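Side-chain contact in Lmo1076 protein (Listeria monocytogenes serovar 1/2a, PDB 5JQC), which is a putative secreted autolysin, possibly with amidase activity, thought to act on the cell wall, represented here by its run of three GW repeats of the SH3 clan: residues T209-S212 with S213-K216. Residues are numbered along the deposited sequence; the frame is centred on the assembly and turned at random.
Sequences TSSS and SMNK
Ser210 O accepts a weak hydrogen bond from Ser213 N at 3.4 Å, closing a beta turn over Ser211 and Ser212, with backbone angles of type I. Across the mouth of this turn the two flanking serines also meet through their side chains: Ser210 OG and Ser213 OG share a hydrogen bond of 2.8 Å, the direction of which is not settled. A chi1 of 68° in Ser210 and 46° in Ser213 folds each hydroxyl back over its own main chain; Ser213 OG lies 3.0 Å from Ser210 N. Serine suits both ends, being short enough to bond here and able to donate or accept a hydrogen bond. Ser210 OG is weakly joined to Ser212 OG as well (3.3 Å). Met214, present as selenomethionine, runs its nonpolar chain alongside the Ser210-Ser211 backbone: its CG comes within 3.3 Å of Ser210 O, and a bend at chi3 (-96°) places CE 3.7 Å from Ser211 CA. At the corner, in one of its two conformers, Ser211 OG hydrogen-bonds Lys111 NZ, from the strand 103-112 within the range of the preceding GW repeat, so a link between repeats here is tentative. The turn belongs to the loop between strands 201-202 and 218-219 of the third repeat, and its serines tie together an irregular surface segment: paired hydroxyls reinforce one weak backbone bond, and Ser213, the buried member, has a further weak hydrogen bond to Val206 O, the carbonyl that also holds Thr209 OG1.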
ATOM      1  N   THR A 209      13.700  -6.995 -14.986  1.00 49.71           N
ATOM      2  CA  THR A 209      14.026  -5.780 -14.260  1.00 44.30           C
ATOM      3  C   THR A 209      13.327  -4.541 -14.831  1.00 47.87           C
ATOM      4  O   THR A 209      13.415  -3.462 -14.226  1.00 49.82           O
ATOM      5  CB  THR A 209      15.554  -5.583 -14.247  1.00 49.16           C
ATOM      6  OG1 THR A 209      16.033  -5.490 -15.589  1.00 58.05           O
ATOM      7  CG2 THR A 209      16.239  -6.781 -13.603  1.00 45.10           C
ATOM      8  N   SER A 210      12.619  -4.670 -15.955  1.00 47.62           N
ATOM      9  CA  SER A 210      11.962  -3.533 -16.591  1.00 45.57           C
ATOM     10  C   SER A 210      10.898  -4.062 -17.543  1.00 50.50           C
ATOM     11  O   SER A 210      10.749  -5.275 -17.726  1.00 52.41           O
ATOM     12  CB  SER A 210      12.966  -2.653 -17.340  1.00 43.56           C
ATOM     13  OG  SER A 210      13.462  -3.373 -18.444  1.00 51.48           O
ATOM     14  N   SER A 211      10.144  -3.135 -18.142  0.68 51.44           N
ATOM     15  CA  SER A 211       9.089  -3.526 -19.075  0.68 55.90           C
ATOM     16  C   SER A 211       9.655  -4.253 -20.291  0.68 58.81           C
ATOM     17  O   SER A 211       9.050  -5.214 -20.780  0.68 61.37           O
ATOM     18  CB  SER A 211       8.301  -2.297 -19.520  0.68 54.25           C
ATOM     19  OG  SER A 211       7.391  -2.656 -20.536  0.68 56.91           O
ATOM     20  N   SER A 212      10.824  -3.817 -20.778  1.00 55.72           N
ATOM     21  CA  SER A 212      11.402  -4.347 -22.009  1.00 57.63           C
ATOM     22  C   SER A 212      12.196  -5.636 -21.822  1.00 57.16           C
ATOM     23  O   SER A 212      12.656  -6.218 -22.815  1.00 62.40           O
ATOM     24  CB  SER A 212      12.312  -3.295 -22.638  1.00 59.99           C
ATOM     25  OG  SER A 212      12.977  -2.549 -21.642  1.00 65.35           O
ATOM     26  N   SER A 213      12.397  -6.086 -20.588  1.00 52.16           N
ATOM     27  CA  SER A 213      13.179  -7.286 -20.320  1.00 56.57           C
ATOM     28  C   SER A 213      12.315  -8.413 -19.753  1.00 60.11           C
ATOM     29  O   SER A 213      12.838  -9.355 -19.145  1.00 61.20           O
ATOM     30  CB  SER A 213      14.347  -6.948 -19.384  1.00 56.14           C
ATOM     31  OG  SER A 213      13.902  -6.152 -18.291  1.00 57.93           O
HETATM   32  N   MSE A 214      10.994  -8.331 -19.934  1.00 60.72           N
HETATM   33  CA  MSE A 214      10.108  -9.414 -19.520  1.00 65.07           C
HETATM   34  C   MSE A 214      10.005 -10.491 -20.601  1.00 67.19           C
HETATM   35  O   MSE A 214       9.763 -11.658 -20.270  1.00 72.97           O
HETATM   36  CB  MSE A 214       8.715  -8.884 -19.160  1.00 60.08           C
HETATM   37  CG  MSE A 214       8.734  -7.876 -18.040  1.00 57.62           C
HETATM   38 SE   MSE A 214       6.986  -7.598 -17.354  0.48 63.96          SE
HETATM   39  CE  MSE A 214       6.441  -6.023 -18.336  1.00 54.43           C
ATOM     40  N   ASN A 215      10.236 -10.129 -21.870  1.00 63.51           N
ATOM     41  CA  ASN A 215      10.014 -11.049 -22.982  1.00 64.44           C
ATOM     42  C   ASN A 215      11.247 -11.212 -23.860  1.00 69.17           C
ATOM     43  O   ASN A 215      11.820 -10.228 -24.341  1.00 68.16           O
ATOM     44  CB  ASN A 215       8.844 -10.596 -23.842  1.00 66.23           C
ATOM     45  CG  ASN A 215       7.552 -11.221 -23.404  1.00 76.21           C
ATOM     46  OD1 ASN A 215       6.845 -10.661 -22.567  1.00 76.71           O
ATOM     47  ND2 ASN A 215       7.248 -12.416 -23.933  1.00 74.93           N
ATOM     48  N   LYS A 216      11.597 -12.476 -24.116  1.00 72.51           N
ATOM     49  CA  LYS A 216      12.817 -12.821 -24.826  1.00 70.94           C
ATOM     50  C   LYS A 216      12.840 -12.221 -26.227  1.00 73.64           C
ATOM     51  O   LYS A 216      11.805 -11.992 -26.858  1.00 72.09           O
ATOM     52  CB  LYS A 216      12.990 -14.348 -24.883  1.00 73.64           C
ATOM     53  CG  LYS A 216      12.007 -15.129 -25.765  1.00 78.15           C
ATOM     54  CD  LYS A 216      11.996 -16.630 -25.405  1.00 82.67           C
ATOM     55  CE  LYS A 216      11.308 -16.885 -24.050  1.00 89.89           C
ATOM     56  NZ  LYS A 216      11.242 -18.330 -23.663  1.00 89.83           N
TER